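Local coordinates for protein peroxisomal catalase A (Saccharomyces cerevisiae, PDB 1A4E) that breaks down hydrogen peroxide to water and oxygen with a heme cofactor, probably shielding yeast cells from the peroxide made by peroxisomal oxidases, at residues Ile72-Phe81 with Trp205-Val215. Numbering follows the deposited sequence.
Sequences ITDICGSAMF and WSNKNGDWHYV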
ATOM      1  N   ILE B  72     -17.244   4.243  41.598  1.00 29.29           N
ATOM      2  CA  ILE B  72     -17.088   5.558  41.000  1.00 26.72           C
ATOM      3  C   ILE B  72     -18.248   5.790  40.041  1.00 26.47           C
ATOM      4  O   ILE B  72     -18.137   6.612  39.130  1.00 27.08           O
ATOM      5  CB  ILE B  72     -15.757   5.767  40.179  1.00 27.45           C
ATOM      6  CG1 ILE B  72     -15.570   4.721  39.086  1.00 25.56           C
ATOM      7  CG2 ILE B  72     -14.596   5.796  41.175  1.00 28.79           C
ATOM      8  CD1 ILE B  72     -14.604   5.260  38.008  1.00 27.70           C
ATOM      9  N   THR B  73     -19.396   5.115  40.233  1.00 27.16           N
ATOM     10  CA  THR B  73     -20.546   5.319  39.350  1.00 29.95           C
ATOM     11  C   THR B  73     -21.161   6.727  39.418  1.00 31.77           C
ATOM     12  O   THR B  73     -21.922   7.141  38.541  1.00 32.86           O
ATOM     13  CB  THR B  73     -21.633   4.263  39.653  1.00 30.33           C
ATOM     14  OG1 THR B  73     -22.014   4.402  41.015  1.00 27.77           O
ATOM     15  CG2 THR B  73     -21.139   2.857  39.324  1.00 24.35           C
ATOM     16  N   ASP B  74     -20.803   7.490  40.457  1.00 31.33           N
ATOM     17  CA  ASP B  74     -21.195   8.891  40.604  1.00 31.25           C
ATOM     18  C   ASP B  74     -20.329   9.805  39.741  1.00 30.40           C
ATOM     19  O   ASP B  74     -20.698  10.941  39.447  1.00 31.49           O
ATOM     20  CB  ASP B  74     -21.078   9.323  42.078  1.00 31.37           C
ATOM     21  CG  ASP B  74     -19.715   9.087  42.724  1.00 32.93           C
ATOM     22  OD1 ASP B  74     -19.301   7.932  42.837  1.00 34.77           O
ATOM     23  OD2 ASP B  74     -19.069  10.056  43.103  1.00 31.70           O
ATOM     24  N   ILE B  75     -19.147   9.324  39.345  1.00 28.25           N
ATOM     25  CA  ILE B  75     -18.274  10.083  38.458  1.00 28.78           C
ATOM     26  C   ILE B  75     -18.446   9.626  36.999  1.00 29.02           C
ATOM     27  O   ILE B  75     -18.582  10.448  36.093  1.00 28.22           O
ATOM     28  CB  ILE B  75     -16.791   9.906  38.915  1.00 26.81           C
ATOM     29  CG1 ILE B  75     -16.608  10.310  40.379  1.00 23.87           C
ATOM     30  CG2 ILE B  75     -15.891  10.741  38.007  1.00 21.19           C
ATOM     31  CD1 ILE B  75     -16.905  11.787  40.737  1.00 21.84           C
ATOM     32  N   CYS B  76     -18.477   8.317  36.735  1.00 29.58           N
ATOM     33  CA  CYS B  76     -18.525   7.794  35.378  1.00 29.10           C
ATOM     34  C   CYS B  76     -19.536   6.684  35.226  1.00 28.27           C
ATOM     35  O   CYS B  76     -19.498   5.699  35.960  1.00 27.51           O
ATOM     36  CB  CYS B  76     -17.155   7.268  34.997  1.00 32.51           C
ATOM     37  SG  CYS B  76     -17.072   6.808  33.255  1.00 31.20           S
ATOM     38  N   GLY B  77     -20.423   6.846  34.241  1.00 28.99           N
ATOM     39  CA  GLY B  77     -21.481   5.889  33.966  1.00 28.06           C
ATOM     40  C   GLY B  77     -21.099   4.759  33.011  1.00 29.89           C
ATOM     41  O   GLY B  77     -21.988   3.992  32.643  1.00 30.29           O
ATOM     42  N   SER B  78     -19.826   4.616  32.582  1.00 27.50           N
ATOM     43  CA  SER B  78     -19.399   3.545  31.681  1.00 26.90           C
ATOM     44  C   SER B  78     -19.636   2.172  32.285  1.00 28.44           C
ATOM     45  O   SER B  78     -19.377   1.948  33.470  1.00 30.64           O
ATOM     46  CB  SER B  78     -17.917   3.655  31.357  1.00 24.26           C
ATOM     47  OG  SER B  78     -17.643   4.923  30.791  1.00 26.78           O
ATOM     48  N   ALA B  79     -20.127   1.247  31.457  1.00 28.21           N
ATOM     49  CA  ALA B  79     -20.444  -0.108  31.892  1.00 27.45           C
ATOM     50  C   ALA B  79     -19.293  -0.888  32.508  1.00 27.07           C
ATOM     51  O   ALA B  79     -19.529  -1.685  33.412  1.00 28.33           O
ATOM     52  CB  ALA B  79     -20.968  -0.922  30.723  1.00 24.34           C
ATOM     53  N   MET B  80     -18.040  -0.647  32.099  1.00 25.49           N
ATOM     54  CA  MET B  80     -16.919  -1.366  32.682  1.00 29.01           C
ATOM     55  C   MET B  80     -16.726  -1.054  34.162  1.00 29.32           C
ATOM     56  O   MET B  80     -16.137  -1.846  34.888  1.00 31.36           O
ATOM     57  CB  MET B  80     -15.636  -1.041  31.916  1.00 28.27           C
ATOM     58  CG  MET B  80     -15.115   0.379  32.003  1.00 33.70           C
ATOM     59  SD  MET B  80     -13.553   0.591  31.115  1.00 42.28           S
ATOM     60  CE  MET B  80     -12.423  -0.375  32.074  1.00 36.89           C
ATOM     61  N   PHE B  81     -17.257   0.085  34.620  1.00 30.53           N
ATOM     62  CA  PHE B  81     -17.177   0.498  36.012  1.00 29.87           C
ATOM     63  C   PHE B  81     -18.458   0.220  36.797  1.00 30.21           C
ATOM     64  O   PHE B  81     -18.475   0.453  37.998  1.00 31.89           O
ATOM     65  CB  PHE B  81     -16.891   1.996  36.107  1.00 25.26           C
ATOM     66  CG  PHE B  81     -15.595   2.473  35.477  1.00 21.27           C
ATOM     67  CD1 PHE B  81     -14.386   1.828  35.752  1.00 23.30           C
ATOM     68  CD2 PHE B  81     -15.616   3.585  34.641  1.00 20.29           C
ATOM     69  CE1 PHE B  81     -13.199   2.303  35.187  1.00 20.74           C
ATOM     70  CE2 PHE B  81     -14.426   4.053  34.080  1.00 21.48           C
ATOM     71  CZ  PHE B  81     -13.218   3.415  34.353  1.00 19.55           C
ATOM     72  N   TRP B 205     -15.319  12.841  32.293  1.00 28.14           N
ATOM     73  CA  TRP B 205     -16.149  11.676  32.549  1.00 27.24           C
ATOM     74  C   TRP B 205     -17.498  12.130  33.086  1.00 29.92           C
ATOM     75  O   TRP B 205     -17.584  13.090  33.851  1.00 32.29           O
ATOM     76  CB  TRP B 205     -15.474  10.743  33.565  1.00 25.56           C
ATOM     77  CG  TRP B 205     -14.201  10.025  33.093  1.00 26.82           C
ATOM     78  CD1 TRP B 205     -13.613  10.273  31.872  1.00 25.30           C
ATOM     79  CD2 TRP B 205     -13.502   9.085  33.813  1.00 23.77           C
ATOM     80  NE1 TRP B 205     -12.551   9.513  31.818  1.00 25.32           N
ATOM     81  CE2 TRP B 205     -12.440   8.789  32.943  1.00 22.89           C
ATOM     82  CE3 TRP B 205     -13.596   8.449  35.050  1.00 19.33           C
ATOM     83  CZ2 TRP B 205     -11.464   7.854  33.290  1.00 20.55           C
ATOM     84  CZ3 TRP B 205     -12.613   7.514  35.397  1.00 25.03           C
ATOM     85  CH2 TRP B 205     -11.556   7.215  34.528  1.00 22.61           C
ATOM     86  N   SER B 206     -18.579  11.464  32.666  1.00 30.26           N
ATOM     87  CA  SER B 206     -19.931  11.829  33.069  1.00 26.73           C
ATOM     88  C   SER B 206     -20.666  10.665  33.695  1.00 27.38           C
ATOM     89  O   SER B 206     -20.439   9.523  33.295  1.00 27.43           O
ATOM     90  CB  SER B 206     -20.751  12.280  31.881  1.00 23.98           C
ATOM     91  OG  SER B 206     -20.149  13.390  31.257  1.00 25.59           O
ATOM     92  N   ASN B 207     -21.527  10.916  34.689  1.00 27.52           N
ATOM     93  CA  ASN B 207     -22.369   9.853  35.215  1.00 30.19           C
ATOM     94  C   ASN B 207     -23.675   9.808  34.428  1.00 31.92           C
ATOM     95  O   ASN B 207     -23.894  10.615  33.519  1.00 30.94           O
ATOM     96  CB  ASN B 207     -22.652  10.081  36.702  1.00 30.68           C
ATOM     97  CG  ASN B 207     -23.424  11.333  37.107  1.00 33.97           C
ATOM     98  OD1 ASN B 207     -24.224  11.912  36.374  1.00 36.17           O
ATOM     99  ND2 ASN B 207     -23.226  11.764  38.350  1.00 28.93           N
ATOM    100  N   LYS B 208     -24.575   8.889  34.775  1.00 33.49           N
ATOM    101  CA  LYS B 208     -25.830   8.753  34.060  1.00 36.05           C
ATOM    102  C   LYS B 208     -26.822   9.889  34.246  1.00 38.41           C
ATOM    103  O   LYS B 208     -27.703  10.061  33.405  1.00 40.62           O
ATOM    104  CB  LYS B 208     -26.444   7.417  34.458  1.00 34.95           C
ATOM    105  CG  LYS B 208     -25.726   6.359  33.639  1.00 36.58           C
ATOM    106  CD  LYS B 208     -25.952   4.954  34.153  1.00 42.56           C
ATOM    107  CE  LYS B 208     -25.437   3.971  33.115  1.00 45.14           C
ATOM    108  NZ  LYS B 208     -25.335   2.630  33.668  1.00 46.21           N
ATOM    109  N   ASN B 209     -26.659  10.701  35.301  1.00 41.22           N
ATOM    110  CA  ASN B 209     -27.498  11.877  35.525  1.00 43.51           C
ATOM    111  C   ASN B 209     -27.086  13.111  34.727  1.00 41.33           C
ATOM    112  O   ASN B 209     -27.801  14.116  34.739  1.00 42.16           O
ATOM    113  CB  ASN B 209     -27.497  12.264  36.997  1.00 50.42           C
ATOM    114  CG  ASN B 209     -28.374  11.397  37.888  1.00 58.83           C
ATOM    115  OD1 ASN B 209     -28.344  10.167  37.861  1.00 60.96           O
ATOM    116  ND2 ASN B 209     -29.161  12.027  38.765  1.00 64.19           N
ATOM    117  N   GLY B 210     -25.949  13.077  34.021  1.00 37.82           N
ATOM    118  CA  GLY B 210     -25.497  14.220  33.247  1.00 32.66           C
ATOM    119  C   GLY B 210     -24.495  15.092  33.986  1.00 32.96           C
ATOM    120  O   GLY B 210     -24.024  16.087  33.436  1.00 34.55           O
ATOM    121  N   ASP B 211     -24.165  14.754  35.239  1.00 34.44           N
ATOM    122  CA  ASP B 211     -23.158  15.485  36.009  1.00 36.91           C
ATOM    123  C   ASP B 211     -21.793  15.073  35.477  1.00 35.25           C
ATOM    124  O   ASP B 211     -21.560  13.888  35.244  1.00 37.07           O
ATOM    125  CB  ASP B 211     -23.226  15.138  37.516  1.00 39.59           C
ATOM    126  CG  ASP B 211     -24.598  15.287  38.183  1.00 44.43           C
ATOM    127  OD1 ASP B 211     -25.274  16.279  37.906  1.00 44.71           O
ATOM    128  OD2 ASP B 211     -24.995  14.420  38.985  1.00 47.76           O
ATOM    129  N   TRP B 212     -20.876  16.015  35.267  1.00 33.06           N
ATOM    130  CA  TRP B 212     -19.570  15.679  34.727  1.00 32.42           C
ATOM    131  C   TRP B 212     -18.409  16.270  35.502  1.00 32.97           C
ATOM    132  O   TRP B 212     -18.546  17.268  36.209  1.00 33.74           O
ATOM    133  CB  TRP B 212     -19.480  16.136  33.263  1.00 30.35           C
ATOM    134  CG  TRP B 212     -19.582  17.641  33.030  1.00 27.92           C
ATOM    135  CD1 TRP B 212     -20.796  18.269  32.956  1.00 27.57           C
ATOM    136  CD2 TRP B 212     -18.528  18.506  32.864  1.00 26.76           C
ATOM    137  NE1 TRP B 212     -20.517  19.528  32.736  1.00 24.43           N
ATOM    138  CE2 TRP B 212     -19.191  19.721  32.669  1.00 23.89           C
ATOM    139  CE3 TRP B 212     -17.135  18.445  32.835  1.00 26.63           C
ATOM    140  CZ2 TRP B 212     -18.476  20.893  32.451  1.00 23.96           C
ATOM    141  CZ3 TRP B 212     -16.418  19.621  32.615  1.00 26.64           C
ATOM    142  CH2 TRP B 212     -17.082  20.834  32.423  1.00 25.94           C
ATOM    143  N   HIS B 213     -17.239  15.651  35.341  1.00 32.58           N
ATOM    144  CA  HIS B 213     -16.027  16.116  35.985  1.00 31.32           C
ATOM    145  C   HIS B 213     -14.822  16.075  35.059  1.00 31.15           C
ATOM    146  O   HIS B 213     -14.760  15.296  34.110  1.00 32.00           O
ATOM    147  CB  HIS B 213     -15.693  15.259  37.204  1.00 33.14           C
ATOM    148  CG  HIS B 213     -16.581  15.440  38.431  1.00 33.90           C
ATOM    149  ND1 HIS B 213     -17.783  14.934  38.649  1.00 33.39           N
ATOM    150  CD2 HIS B 213     -16.228  16.141  39.558  1.00 34.99           C
ATOM    151  CE1 HIS B 213     -18.174  15.284  39.849  1.00 32.36           C
ATOM    152  NE2 HIS B 213     -17.230  16.010  40.387  1.00 33.51           N
ATOM    153  N   TYR B 214     -13.871  16.977  35.314  1.00 29.66           N
ATOM    154  CA  TYR B 214     -12.565  16.930  34.686  1.00 27.24           C
ATOM    155  C   TYR B 214     -11.818  15.874  35.483  1.00 28.74           C
ATOM    156  O   TYR B 214     -11.812  15.895  36.714  1.00 29.16           O
ATOM    157  CB  TYR B 214     -11.826  18.248  34.813  1.00 27.16           C
ATOM    158  CG  TYR B 214     -12.393  19.378  33.963  1.00 29.13           C
ATOM    159  CD1 TYR B 214     -12.497  19.265  32.569  1.00 27.86           C
ATOM    160  CD2 TYR B 214     -12.795  20.555  34.590  1.00 28.48           C
ATOM    161  CE1 TYR B 214     -12.996  20.321  31.804  1.00 26.49           C
ATOM    162  CE2 TYR B 214     -13.299  21.615  33.832  1.00 27.93           C
ATOM    163  CZ  TYR B 214     -13.395  21.492  32.444  1.00 28.59           C
ATOM    164  OH  TYR B 214     -13.873  22.550  31.695  1.00 26.67           O
ATOM    165  N   VAL B 215     -11.193  14.928  34.784  1.00 29.40           N
ATOM    166  CA  VAL B 215     -10.548  13.777  35.407  1.00 28.32           C
ATOM    167  C   VAL B 215      -9.108  13.611  34.948  1.00 27.67           C
ATOM    168  O   VAL B 215      -8.788  13.874  33.789  1.00 31.30           O
ATOM    169  CB  VAL B 215     -11.371  12.486  35.068  1.00 27.52           C
ATOM    170  CG1 VAL B 215     -10.699  11.252  35.638  1.00 30.12           C
ATOM    171  CG2 VAL B 215     -12.756  12.556  35.703  1.00 26.53           C
TER
HETATM  172  O   HOH W   1     -23.531   6.531  36.364  1.00 33.22           O
HETATM  173  O   HOH W   2     -19.296  13.123  36.865  1.00 34.48           O
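Trp205 spreads its indole against the 72-81 loop, where CB of Cys76 lies 3.8 Å from its CE3 and CD1 of Ile72 touches its CZ3. Phe81 brings CE2 over one face of the indole, the two planes 33° apart. The wide, flat indole can thus serve several apolar partners at once. Cys76 SG, small and polarisable, lies obliquely to the five-membered ring of Trp205, a sulfur-aromatic contact, 4.7 Å from its centroid. Ile75, with CG1 beside its backbone N (chi1 -56°), carries CD1 over the face of the His213 ring in a CH-pi contact, 4.0 Å from the centroid. At the ring's edge, ND1 shares a water with Ile75 O.

The polar join centres on Asn207, whose ND2 donates to Asp74 O (2.9 Å), approaching above the carbonyl plane, and to Asp211 OD2, which lies in its amide plane. Its OD1 accepts from Asp211 N, bracing the type I turn 207-210. An alanine here is likely to leave Asp74 O without this donor and the turn less firmly held. Beside it, Gly77 N donates to Ser206 O (2.8 Å); glycine suits this spot, since a CB would probably press on Lys208 CG.

Away from the annotated sites, this packing joins two parts of the catalase antiparallel beta-barrel: the loop between strands 59-68 and 87-95, and the hairpin 203-206/212-221, with Ile75 and His213 both resting on Thr266 of strand 259-267.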